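Local coordinates for sensor protein (PDB 2OOL) that binds a biliverdin chromophore as the light-sensing, N-terminal part of a bacteriophytochrome whose full-length form is probably a sensor histidine kinase, at residues A[278-284]-A[296-302]; A[179-183]-A[204-208]; A[170-174]-A[198-202]. One frame throughout, in Å; residues are numbered along the deposited sequence.

Contact 1 of 3, residues A[278-284]-A[296-302]; sequences MHAAMSI and ISCHNLT. With LBV (3-[2-[(Z)-[3-(2-carboxyethyl)-5-[(Z)-(4-ethenyl-3-methyl-5-oxidanylidene-pyrrol-2-ylidene)methyl]-4-methyl-pyrrol-1-ium -2-ylidene]methyl]-5-[(Z)-[(3E)-3-ethylidene-4-methyl-5-oxidanylidene-pyrrolidin-2-ylidene]methyl]-4-methyl-1H-pyrrol-3- yl]propanoic acid), chain C.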
loop_
_atom_site.group_PDB
_atom_site.type_symbol
_atom_site.label_atom_id
_atom_site.label_comp_id
_atom_site.label_asym_id
_atom_site.label_seq_id
_atom_site.Cartn_x
_atom_site.Cartn_y
_atom_site.Cartn_z
ATOM N N MET A 278 -14.803 -4.847 -25.274
ATOM C CA MET A 278 -14.248 -4.164 -24.128
ATOM C C MET A 278 -13.248 -3.165 -24.622
ATOM O O MET A 278 -12.291 -3.574 -25.284
ATOM C CB MET A 278 -13.586 -5.157 -23.171
ATOM C CG MET A 278 -14.555 -6.065 -22.474
ATOM S SD MET A 278 -15.581 -5.283 -21.191
ATOM C CE MET A 278 -16.410 -6.653 -20.487
ATOM N N HIS A 279 -13.450 -1.870 -24.317
ATOM C CA HIS A 279 -12.612 -0.793 -24.898
ATOM C C HIS A 279 -11.462 -0.218 -24.064
ATOM O O HIS A 279 -10.777 0.704 -24.501
ATOM C CB HIS A 279 -13.508 0.344 -25.404
ATOM C CG HIS A 279 -14.260 -0.001 -26.638
ATOM N ND1 HIS A 279 -15.109 -1.084 -26.702
ATOM C CD2 HIS A 279 -14.267 0.559 -27.868
ATOM C CE1 HIS A 279 -15.630 -1.159 -27.909
ATOM N NE2 HIS A 279 -15.155 -0.165 -28.632
ATOM N N ALA A 280 -11.251 -0.749 -22.874
ATOM C CA ALA A 280 -10.031 -0.500 -22.059
ATOM C C ALA A 280 -9.557 -1.881 -21.644
ATOM O O ALA A 280 -10.391 -2.739 -21.354
ATOM C CB ALA A 280 -10.351 0.339 -20.775
ATOM N N ALA A 281 -8.251 -2.073 -21.613
ATOM C CA ALA A 281 -7.592 -3.316 -21.212
ATOM C C ALA A 281 -6.333 -2.986 -20.404
ATOM O O ALA A 281 -5.594 -2.056 -20.730
ATOM C CB ALA A 281 -7.179 -4.089 -22.419
ATOM N N MET A 282 -6.089 -3.770 -19.367
ATOM C CA MET A 282 -4.839 -3.705 -18.623
ATOM C C MET A 282 -4.462 -5.090 -18.141
ATOM O O MET A 282 -5.316 -5.821 -17.584
ATOM C CB MET A 282 -4.982 -2.818 -17.390
ATOM C CG MET A 282 -3.703 -2.864 -16.500
ATOM S SD MET A 282 -3.765 -1.730 -15.102
ATOM C CE MET A 282 -5.133 -2.342 -14.210
ATOM N N SER A 283 -3.194 -5.439 -18.260
ATOM C CA SER A 283 -2.764 -6.738 -17.776
ATOM C C SER A 283 -1.410 -6.691 -17.077
ATOM O O SER A 283 -0.624 -5.806 -17.301
ATOM C CB SER A 283 -2.833 -7.792 -18.907
ATOM O OG SER A 283 -2.123 -7.406 -20.073
ATOM N N ILE A 284 -1.237 -7.644 -16.154
ATOM C CA ILE A 284 -0.070 -7.796 -15.314
ATOM C C ILE A 284 0.338 -9.262 -15.412
ATOM O O ILE A 284 -0.479 -10.187 -15.197
ATOM C CB ILE A 284 -0.370 -7.458 -13.833
ATOM C CG1 ILE A 284 -0.943 -6.029 -13.643
ATOM C CG2 ILE A 284 0.835 -7.672 -12.979
ATOM C CD1 ILE A 284 -2.425 -6.016 -13.535
ATOM N N ILE A 296 -2.985 -11.507 -15.059
ATOM C CA ILE A 296 -4.174 -10.836 -14.561
ATOM C C ILE A 296 -4.599 -9.902 -15.670
ATOM O O ILE A 296 -3.854 -9.018 -16.060
ATOM C CB ILE A 296 -3.885 -10.030 -13.291
ATOM C CG1 ILE A 296 -3.224 -10.940 -12.255
ATOM C CG2 ILE A 296 -5.173 -9.398 -12.763
ATOM C CD1 ILE A 296 -3.162 -10.371 -10.848
ATOM N N SER A 297 -5.768 -10.177 -16.239
ATOM C CA SER A 297 -6.303 -9.423 -17.362
ATOM C C SER A 297 -7.552 -8.659 -16.902
ATOM O O SER A 297 -8.489 -9.255 -16.372
ATOM C CB SER A 297 -6.731 -10.395 -18.453
ATOM O OG SER A 297 -7.259 -9.739 -19.603
ATOM N N CYS A 298 -7.534 -7.348 -17.120
ATOM C CA CYS A 298 -8.523 -6.413 -16.629
ATOM C C CYS A 298 -9.216 -5.724 -17.833
ATOM O O CYS A 298 -8.582 -5.079 -18.625
ATOM C CB CYS A 298 -7.833 -5.362 -15.750
ATOM S SG CYS A 298 -6.624 -5.951 -14.505
ATOM N N HIS A 299 -10.533 -5.864 -17.948
ATOM C CA HIS A 299 -11.269 -5.265 -19.052
ATOM C C HIS A 299 -12.332 -4.287 -18.537
ATOM O O HIS A 299 -12.910 -4.477 -17.464
ATOM C CB HIS A 299 -12.000 -6.354 -19.821
ATOM C CG HIS A 299 -11.114 -7.240 -20.628
ATOM N ND1 HIS A 299 -11.560 -8.440 -21.151
ATOM C CD2 HIS A 299 -9.801 -7.133 -20.970
ATOM C CE1 HIS A 299 -10.562 -9.018 -21.803
ATOM N NE2 HIS A 299 -9.491 -8.244 -21.717
ATOM N N ASN A 300 -12.555 -3.245 -19.325
ATOM C CA ASN A 300 -13.611 -2.307 -19.077
ATOM C C ASN A 300 -14.408 -2.102 -20.368
ATOM O O ASN A 300 -13.860 -2.133 -21.463
ATOM C CB ASN A 300 -13.069 -0.973 -18.523
ATOM C CG ASN A 300 -14.085 -0.287 -17.597
ATOM O OD1 ASN A 300 -14.404 -0.823 -16.548
ATOM N ND2 ASN A 300 -14.604 0.883 -18.000
ATOM N N LEU A 301 -15.701 -1.894 -20.230
ATOM C CA LEU A 301 -16.545 -1.668 -21.389
ATOM C C LEU A 301 -16.170 -0.403 -22.116
ATOM O O LEU A 301 -16.120 -0.382 -23.354
ATOM C CB LEU A 301 -18.009 -1.563 -20.957
ATOM C CG LEU A 301 -19.061 -1.440 -22.086
ATOM C CD1 LEU A 301 -19.368 -2.810 -22.734
ATOM C CD2 LEU A 301 -20.342 -0.779 -21.577
ATOM N N THR A 302 -15.905 0.661 -21.358
ATOM C CA THR A 302 -15.693 1.989 -21.949
ATOM C C THR A 302 -14.236 2.388 -21.672
ATOM O O THR A 302 -13.628 1.872 -20.741
ATOM C CB THR A 302 -16.710 3.009 -21.312
ATOM O OG1 THR A 302 -16.482 3.026 -19.910
ATOM C CG2 THR A 302 -18.205 2.563 -21.508
HETATM C C1A LBV C . -5.100 -12.785 -31.762
HETATM C C1B LBV C . -1.725 -10.345 -30.212
HETATM O O1B LBV C . 1.494 -4.917 -28.772
HETATM C C1C LBV C . -2.791 -9.845 -25.829
HETATM O O1C LBV C . -3.831 -6.915 -21.660
HETATM C C1D LBV C . -6.501 -12.133 -23.973
HETATM C C2A LBV C . -4.516 -13.261 -33.069
HETATM C C2B LBV C . -0.608 -9.504 -30.111
HETATM O O2B LBV C . 1.551 -5.642 -26.694
HETATM C C2C LBV C . -2.886 -9.509 -24.461
HETATM O O2C LBV C . -5.012 -6.581 -23.501
HETATM C C2D LBV C . -7.158 -13.363 -23.758
HETATM C C3A LBV C . -3.154 -12.552 -32.959
HETATM C C3B LBV C . -0.551 -9.012 -28.810
HETATM C C3C LBV C . -3.906 -10.283 -23.933
HETATM C C3D LBV C . -8.070 -13.138 -22.751
HETATM C C4A LBV C . -3.091 -11.830 -31.736
HETATM C C4B LBV C . -1.631 -9.606 -28.092
HETATM C C4C LBV C . -4.452 -11.057 -24.972
HETATM C C4D LBV C . -7.955 -11.790 -22.385
HETATM C CAA LBV C . -2.100 -12.605 -33.899
HETATM C CAB LBV C . 0.498 -8.023 -28.277
HETATM C CAC LBV C . -2.085 -8.504 -23.599
HETATM C CAD LBV C . -8.937 -14.086 -22.261
HETATM C CBA LBV C . -2.027 -13.422 -35.233
HETATM C CBB LBV C . -0.042 -6.611 -28.177
HETATM C CBC LBV C . -2.668 -7.063 -23.745
HETATM C CBD LBV C . -9.836 -13.838 -21.230
HETATM C CGB LBV C . 1.109 -5.641 -27.846
HETATM C CGC LBV C . -3.955 -6.819 -22.891
HETATM C CHB LBV C . -1.966 -11.055 -31.397
HETATM C CHC LBV C . -1.847 -9.283 -26.717
HETATM C CHD LBV C . -5.491 -11.989 -24.916
HETATM C CMA LBV C . -5.362 -12.694 -34.220
HETATM C CMB LBV C . 0.374 -9.147 -31.250
HETATM C CMC LBV C . -4.294 -10.216 -22.440
HETATM C CMD LBV C . -6.938 -14.722 -24.458
HETATM N N_A LBV C . -4.243 -11.999 -31.078
HETATM O O_A LBV C . -6.222 -13.078 -31.357
HETATM N N_B LBV C . -2.271 -10.380 -28.985
HETATM N N_C LBV C . -3.755 -10.750 -26.067
HETATM N N_D LBV C . -7.019 -11.236 -23.154
HETATM O O_D LBV C . -8.591 -11.168 -21.516
HETATM O O HOH W 1 -6.231 -7.209 -20.310
#
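His299 and Met278 pack side chain across side chain at about a right angle, with Met278 CG 3.7 Å from His299 CB. His299 CG lies anti to the carbonyl carbon (chi1 -72°), which carries the ring out past the small methyl of Ala281 toward biliverdin. There the far end of the imidazole fills the hollow beside the D-ring carbonyl, His299 CE1 and NE2 coming within 2.9 and 3.1 Å of LBV O_D. Arg181 NH1 is bonded to ND1 on the same ring and so limits its rotation. With an alanine here, Arg181 NH1 would probably be left without its ring partner and a gap would open between Met278 and the D-ring oxygen. The next bump on this face is Ser297, whose OG makes a 2.7 Å hydrogen bond to LBV O_D. A water donates to Ser297 OG and to the propionate oxygen LBV O1C, bridging the two. Ser283 OG also reaches that propionate, though the modelled distance is too short to be trusted.

The opposite face of the pair is oily. Met282 runs straight until chi3 (62°), where the bend brings its CE to 3.9 Å from Cys298 SG. Ile284 CD1 meets the same sulfur at 4.3 Å, so Cys298 SG fits the notch between the two. Farther along, Ala280 CB lies 3.8 Å from Asn300 CB, and helix 308-332 covers Met282 and Ile284.

Paired backbone bonds link Ala280, Met282 and Ile284 with Asn300, Cys298 and Ile296. At one end His279 and Ala280 both face Asn300, a classic beta bulge. The whole is an antiparallel beta hairpin of the phytochrome GAF domain, with Ala281, Ser283, Ser297 and His299 lining one wall of the bilin pocket.

Contact 2 of 3, residues A[179-183]-A[204-208]; sequences FDRIK and IPSLL. With LBV (3-[2-[(Z)-[3-(2-carboxyethyl)-5-[(Z)-(4-ethenyl-3-methyl-5-oxidanylidene-pyrrol-2-ylidene)methyl]-4-methyl-pyrrol-1-ium -2-ylidene]methyl]-5-[(Z)-[(3E)-3-ethylidene-4-methyl-5-oxidanylidene-pyrrolidin-2-ylidene]methyl]-4-methyl-1H-pyrrol-3- yl]propanoic acid), chain C.
Arg181 NH2 donates a hydrogen bond to Pro205 O, 2.9 Å long and fairly straight (163° at the hydrogen). The acceptor lies in the guanidinium plane, whereas the donor stands 40° above the plane of the proline carbonyl. One face of the same guanidinium is covered by Leu207, whose CD1 methyl sits 3.5 Å above the plane and over its centre. Two loop residues, with Ser206 between them, therefore hold the group in different ways, one at its edge and one on its flat side. Arg181 runs extended from its strand and turns only at chi3 (62°), which brings the guanidinium beneath the loop.

Nearer the backbone, Ile204 fills the space alongside the arginine stem: its CG2 lies 4.0 Å from Arg181 CB, while its CG1 is 3.9 Å from Asp180 CB. Leu207 CD1 does double duty, since it also touches Lys183 CD at 3.9 Å. These two side chains continue the contact into the chromophore pocket, with Leu207 CD1 4.0 Å from the D-ring vinyl carbon LBV CBD and Lys183 CD 3.8 Å from that same LBV CBD.

The second shell holds the neighbouring strand residue and the loop. Asp180 takes the backbone N of Leu301 on its OD2. On the loop side the two oxygens of Glu198 reach Ser206 OG and Leu207 N, while Ser206 OG also accepts from Leu208 N, an ST turn.

Asp180 and Arg181 both face His299, a classic beta bulge at the start of strand 181-187. That strand runs between 193-200 and 291-300 in the GAF-domain sheet, and residues 204-208, on the way from strand 193-200 to the short strand 211-212, fold back over its first residues.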
loop_
_atom_site.group_PDB
_atom_site.type_symbol
_atom_site.label_atom_id
_atom_site.label_comp_id
_atom_site.label_asym_id
_atom_site.label_seq_id
_atom_site.Cartn_x
_atom_site.Cartn_y
_atom_site.Cartn_z
ATOM N N PHE A 179 -12.196 -1.438 -12.803
ATOM C CA PHE A 179 -12.474 -2.037 -14.112
ATOM C C PHE A 179 -13.637 -3.020 -13.922
ATOM O O PHE A 179 -13.811 -3.612 -12.853
ATOM C CB PHE A 179 -11.233 -2.730 -14.706
ATOM C CG PHE A 179 -10.392 -1.857 -15.631
ATOM C CD1 PHE A 179 -10.073 -0.527 -15.313
ATOM C CD2 PHE A 179 -9.891 -2.384 -16.799
ATOM C CE1 PHE A 179 -9.286 0.226 -16.147
ATOM C CE2 PHE A 179 -9.089 -1.648 -17.647
ATOM C CZ PHE A 179 -8.784 -0.331 -17.326
ATOM N N ASP A 180 -14.448 -3.165 -14.961
ATOM C CA ASP A 180 -15.610 -4.066 -14.973
ATOM C C ASP A 180 -15.365 -5.562 -14.682
ATOM O O ASP A 180 -16.217 -6.234 -14.131
ATOM C CB ASP A 180 -16.280 -3.923 -16.354
ATOM C CG ASP A 180 -17.033 -2.603 -16.499
ATOM O OD1 ASP A 180 -17.499 -2.123 -15.454
ATOM O OD2 ASP A 180 -17.158 -2.041 -17.611
ATOM N N ARG A 181 -14.217 -6.092 -15.078
ATOM C CA ARG A 181 -13.959 -7.539 -15.049
ATOM C C ARG A 181 -12.480 -7.832 -14.949
ATOM O O ARG A 181 -11.702 -7.397 -15.786
ATOM C CB ARG A 181 -14.492 -8.195 -16.328
ATOM C CG ARG A 181 -14.415 -9.735 -16.336
ATOM C CD ARG A 181 -15.055 -10.316 -17.586
ATOM N NE ARG A 181 -14.384 -9.906 -18.819
ATOM C CZ ARG A 181 -14.951 -9.918 -20.020
ATOM N NH1 ARG A 181 -14.254 -9.564 -21.059
ATOM N NH2 ARG A 181 -16.194 -10.292 -20.193
ATOM N N ILE A 182 -12.090 -8.535 -13.896
ATOM C CA ILE A 182 -10.718 -8.945 -13.691
ATOM C C ILE A 182 -10.664 -10.466 -13.745
ATOM O O ILE A 182 -11.425 -11.140 -13.051
ATOM C CB ILE A 182 -10.195 -8.465 -12.324
ATOM C CG1 ILE A 182 -10.479 -6.970 -12.091
ATOM C CG2 ILE A 182 -8.713 -8.805 -12.124
ATOM C CD1 ILE A 182 -10.038 -6.018 -13.142
ATOM N N LYS A 183 -9.735 -10.999 -14.552
ATOM C CA LYS A 183 -9.583 -12.453 -14.767
ATOM C C LYS A 183 -8.172 -12.882 -14.429
ATOM O O LYS A 183 -7.252 -12.184 -14.719
ATOM C CB LYS A 183 -9.865 -12.805 -16.229
ATOM C CG LYS A 183 -11.366 -12.561 -16.654
ATOM C CD LYS A 183 -11.517 -12.258 -18.156
ATOM C CE LYS A 183 -10.799 -10.979 -18.564
ATOM N NZ LYS A 183 -11.560 -9.733 -18.434
ATOM N N ILE A 204 -22.021 -7.405 -16.272
ATOM C CA ILE A 204 -20.887 -7.859 -17.057
ATOM C C ILE A 204 -20.887 -9.365 -17.298
ATOM O O ILE A 204 -20.994 -10.128 -16.368
ATOM C CB ILE A 204 -19.542 -7.446 -16.345
ATOM C CG1 ILE A 204 -19.571 -5.966 -15.965
ATOM C CG2 ILE A 204 -18.330 -7.739 -17.212
ATOM C CD1 ILE A 204 -20.040 -5.062 -17.091
ATOM N N PRO A 205 -20.712 -9.790 -18.557
ATOM C CA PRO A 205 -20.598 -11.215 -18.834
ATOM C C PRO A 205 -19.301 -11.847 -18.294
ATOM O O PRO A 205 -18.233 -11.195 -18.274
ATOM C CB PRO A 205 -20.593 -11.288 -20.372
ATOM C CG PRO A 205 -20.688 -9.911 -20.888
ATOM C CD PRO A 205 -20.552 -8.961 -19.768
ATOM N N SER A 206 -19.413 -13.119 -17.934
ATOM C CA SER A 206 -18.357 -13.949 -17.357
ATOM C C SER A 206 -17.627 -14.760 -18.427
ATOM O O SER A 206 -18.264 -15.276 -19.366
ATOM C CB SER A 206 -18.985 -14.948 -16.384
ATOM O OG SER A 206 -18.009 -15.771 -15.786
ATOM N N LEU A 207 -16.296 -14.844 -18.299
ATOM C CA LEU A 207 -15.473 -15.777 -19.086
ATOM C C LEU A 207 -14.821 -16.856 -18.202
ATOM O O LEU A 207 -13.864 -17.503 -18.606
ATOM C CB LEU A 207 -14.388 -15.008 -19.828
ATOM C CG LEU A 207 -14.867 -13.923 -20.790
ATOM C CD1 LEU A 207 -13.722 -13.084 -21.275
ATOM C CD2 LEU A 207 -15.619 -14.543 -21.950
ATOM N N LEU A 208 -15.329 -17.039 -16.995
ATOM C CA LEU A 208 -14.759 -17.992 -16.053
ATOM C C LEU A 208 -14.715 -19.418 -16.638
ATOM O O LEU A 208 -15.645 -19.847 -17.317
ATOM C CB LEU A 208 -15.587 -18.007 -14.752
ATOM C CG LEU A 208 -14.998 -18.870 -13.643
ATOM C CD1 LEU A 208 -13.573 -18.478 -13.331
ATOM C CD2 LEU A 208 -15.914 -18.865 -12.372
HETATM C C1A LBV C . -5.100 -12.785 -31.762
HETATM C C1B LBV C . -1.725 -10.345 -30.212
HETATM O O1B LBV C . 1.494 -4.917 -28.772
HETATM C C1C LBV C . -2.791 -9.845 -25.829
HETATM O O1C LBV C . -3.831 -6.915 -21.660
HETATM C C1D LBV C . -6.501 -12.133 -23.973
HETATM C C2A LBV C . -4.516 -13.261 -33.069
HETATM C C2B LBV C . -0.608 -9.504 -30.111
HETATM O O2B LBV C . 1.551 -5.642 -26.694
HETATM C C2C LBV C . -2.886 -9.509 -24.461
HETATM O O2C LBV C . -5.012 -6.581 -23.501
HETATM C C2D LBV C . -7.158 -13.363 -23.758
HETATM C C3A LBV C . -3.154 -12.552 -32.959
HETATM C C3B LBV C . -0.551 -9.012 -28.810
HETATM C C3C LBV C . -3.906 -10.283 -23.933
HETATM C C3D LBV C . -8.070 -13.138 -22.751
HETATM C C4A LBV C . -3.091 -11.830 -31.736
HETATM C C4B LBV C . -1.631 -9.606 -28.092
HETATM C C4C LBV C . -4.452 -11.057 -24.972
HETATM C C4D LBV C . -7.955 -11.790 -22.385
HETATM C CAA LBV C . -2.100 -12.605 -33.899
HETATM C CAB LBV C . 0.498 -8.023 -28.277
HETATM C CAC LBV C . -2.085 -8.504 -23.599
HETATM C CAD LBV C . -8.937 -14.086 -22.261
HETATM C CBA LBV C . -2.027 -13.422 -35.233
HETATM C CBB LBV C . -0.042 -6.611 -28.177
HETATM C CBC LBV C . -2.668 -7.063 -23.745
HETATM C CBD LBV C . -9.836 -13.838 -21.230
HETATM C CGB LBV C . 1.109 -5.641 -27.846
HETATM C CGC LBV C . -3.955 -6.819 -22.891
HETATM C CHB LBV C . -1.966 -11.055 -31.397
HETATM C CHC LBV C . -1.847 -9.283 -26.717
HETATM C CHD LBV C . -5.491 -11.989 -24.916
HETATM C CMA LBV C . -5.362 -12.694 -34.220
HETATM C CMB LBV C . 0.374 -9.147 -31.250
HETATM C CMC LBV C . -4.294 -10.216 -22.440
HETATM C CMD LBV C . -6.938 -14.722 -24.458
HETATM N N_A LBV C . -4.243 -11.999 -31.078
HETATM O O_A LBV C . -6.222 -13.078 -31.357
HETATM N N_B LBV C . -2.271 -10.380 -28.985
HETATM N N_C LBV C . -3.755 -10.750 -26.067
HETATM N N_D LBV C . -7.019 -11.236 -23.154
HETATM O O_D LBV C . -8.591 -11.168 -21.516
#

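Contact 3 of 3, residues A[170-174]-A[198-202]; sequences ASEVR and EDRDS
The Arg174 guanidinium rests one face on the backbone where Arg200 passes into Asp201. Arg200 C stands 3.7 Å above its plane and Asp201 N 3.6 Å above it, both displaced toward the rim. At the edge sits Asp199: Arg174 NE donates to Asp199 OD2 at 2.8 Å (162° at the hydrogen), and Arg174 NH2 adds a weak bond of 3.3 Å to that same Asp199 OD2. This salt bridge is not a flat, two-oxygen pairing. A single carboxylate oxygen takes both donors, NE approaches it from above the carboxylate plane, and the two planes are turned 48° apart. A water at another part of the guanidinium edge accepts weakly from Arg174 NH1 and donates to Asp201 OD1, so the Asp201 carboxylate is linked to the arginine by this water and by nearby charge, without a direct hydrogen bond.

Arg174 is extended up to its bend at chi3, long enough to reach past Asp199 to the strand's end. Asp199 leans on the helix: its OD2 is 3.5 Å from Ser171 CB, and a second water joins Ser171 O to Asp199 OD2, weakly at the aspartate. One turn before Arg174, Ala170 CB meets Asp199 CB at 4.2 Å, the contact's small apolar part.

Residues 170-174 of helix 162-177 cross residues 198-200 of strand 193-200 at -30°, the axes of these short pieces 7.6 Å apart. Ile182 of the adjoining strand 181-187 packs against both Ala170 and Arg174. Glu198 and Arg200 start away from the helix and touch Leu208 and Ser206 in turn, while Val173 meets helix 308-332.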
loop_
_atom_site.group_PDB
_atom_site.type_symbol
_atom_site.label_atom_id
_atom_site.label_comp_id
_atom_site.label_asym_id
_atom_site.label_seq_id
_atom_site.Cartn_x
_atom_site.Cartn_y
_atom_site.Cartn_z
ATOM N N ALA A 170 -7.850 -11.047 -7.749
ATOM C CA ALA A 170 -8.708 -10.423 -8.783
ATOM C C ALA A 170 -9.647 -9.412 -8.184
ATOM O O ALA A 170 -9.830 -8.321 -8.729
ATOM C CB ALA A 170 -9.512 -11.479 -9.577
ATOM N N SER A 171 -10.265 -9.790 -7.068
ATOM C CA SER A 171 -11.201 -8.902 -6.392
ATOM C C SER A 171 -10.537 -7.639 -5.825
ATOM O O SER A 171 -11.069 -6.547 -5.944
ATOM C CB SER A 171 -11.979 -9.672 -5.291
ATOM O OG SER A 171 -11.069 -10.153 -4.316
ATOM N N GLU A 172 -9.356 -7.752 -5.244
ATOM C CA GLU A 172 -8.660 -6.524 -4.816
ATOM C C GLU A 172 -8.255 -5.641 -5.999
ATOM O O GLU A 172 -8.369 -4.424 -5.948
ATOM C CB GLU A 172 -7.427 -6.841 -3.975
ATOM C CG GLU A 172 -6.542 -5.566 -3.643
ATOM C CD GLU A 172 -7.150 -4.679 -2.547
ATOM O OE1 GLU A 172 -8.176 -5.053 -1.963
ATOM O OE2 GLU A 172 -6.581 -3.614 -2.238
ATOM N N VAL A 173 -7.782 -6.251 -7.067
ATOM C CA VAL A 173 -7.463 -5.505 -8.279
ATOM C C VAL A 173 -8.703 -4.782 -8.815
ATOM O O VAL A 173 -8.607 -3.640 -9.263
ATOM C CB VAL A 173 -6.773 -6.402 -9.356
ATOM C CG1 VAL A 173 -6.793 -5.762 -10.735
ATOM C CG2 VAL A 173 -5.305 -6.682 -8.988
ATOM N N ARG A 174 -9.876 -5.411 -8.741
ATOM C CA ARG A 174 -11.085 -4.754 -9.206
ATOM C C ARG A 174 -11.439 -3.575 -8.294
ATOM O O ARG A 174 -11.814 -2.509 -8.775
ATOM C CB ARG A 174 -12.278 -5.717 -9.298
ATOM C CG ARG A 174 -13.416 -5.109 -10.068
ATOM C CD ARG A 174 -14.569 -6.094 -10.373
ATOM N NE ARG A 174 -15.307 -6.566 -9.198
ATOM C CZ ARG A 174 -16.342 -5.945 -8.627
ATOM N NH1 ARG A 174 -16.789 -4.779 -9.080
ATOM N NH2 ARG A 174 -16.942 -6.504 -7.587
ATOM N N GLU A 198 -12.058 -15.086 -11.464
ATOM C CA GLU A 198 -12.734 -13.933 -12.027
ATOM C C GLU A 198 -13.459 -13.141 -10.952
ATOM O O GLU A 198 -14.097 -13.701 -10.106
ATOM C CB GLU A 198 -13.775 -14.375 -13.039
ATOM C CG GLU A 198 -14.301 -13.253 -13.916
ATOM C CD GLU A 198 -15.271 -13.779 -14.953
ATOM O OE1 GLU A 198 -16.308 -14.343 -14.528
ATOM O OE2 GLU A 198 -14.967 -13.642 -16.185
ATOM N N ASP A 199 -13.321 -11.818 -10.978
ATOM C CA ASP A 199 -14.251 -10.972 -10.223
ATOM C C ASP A 199 -14.738 -9.918 -11.173
ATOM O O ASP A 199 -13.944 -9.274 -11.859
ATOM C CB ASP A 199 -13.557 -10.329 -9.035
ATOM C CG ASP A 199 -14.542 -9.817 -7.973
ATOM O OD1 ASP A 199 -15.455 -10.548 -7.530
ATOM O OD2 ASP A 199 -14.393 -8.660 -7.576
ATOM N N ARG A 200 -16.049 -9.737 -11.209
ATOM C CA ARG A 200 -16.681 -8.746 -12.070
ATOM C C ARG A 200 -17.877 -8.046 -11.405
ATOM O O ARG A 200 -18.514 -8.577 -10.474
ATOM C CB ARG A 200 -17.158 -9.397 -13.364
ATOM C CG ARG A 200 -18.113 -10.486 -13.158
ATOM C CD ARG A 200 -18.646 -11.039 -14.465
ATOM N NE ARG A 200 -19.911 -11.701 -14.181
ATOM C CZ ARG A 200 -20.014 -12.830 -13.498
ATOM N NH1 ARG A 200 -18.923 -13.458 -13.060
ATOM N NH2 ARG A 200 -21.195 -13.335 -13.263
ATOM N N ASP A 201 -18.182 -6.867 -11.945
ATOM C CA ASP A 201 -19.312 -6.047 -11.511
ATOM C C ASP A 201 -20.607 -6.608 -12.116
ATOM O O ASP A 201 -20.572 -7.459 -13.006
ATOM C CB ASP A 201 -19.037 -4.576 -11.920
ATOM C CG ASP A 201 -19.997 -3.570 -11.249
ATOM O OD1 ASP A 201 -20.778 -3.967 -10.319
ATOM O OD2 ASP A 201 -19.961 -2.381 -11.662
ATOM N N SER A 202 -21.754 -6.181 -11.585
ATOM C CA SER A 202 -23.062 -6.625 -12.072
ATOM C C SER A 202 -23.282 -6.247 -13.535
ATOM O O SER A 202 -22.883 -5.156 -13.976
ATOM C CB SER A 202 -24.164 -5.959 -11.230
ATOM O OG SER A 202 -23.846 -4.559 -11.144
HETATM O O HOH W 2 -13.607 -6.281 -5.410
HETATM O O HOH W 3 -19.647 -3.489 -7.838
#

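Following the chain from the N terminus, contact 3 opens first, on helix 162-177, and contact 2 opens at the start of the next element, strand 181-187. The chain then turns back along strand 193-200, where contact 3 closes, and contact 2 closes just beyond, in the 204-208 loop. The two therefore cross, tying helix, two neighbouring strands and loop together, and they touch through Glu198. Contact 1 comes later, in series with both: a short hairpin closing 278-284 on 296-302. Its strand 291-300 lies next to 181-187, so each contact has at least one strand in the same GAF sheet, and contacts 1 and 2 both reach the chromophore.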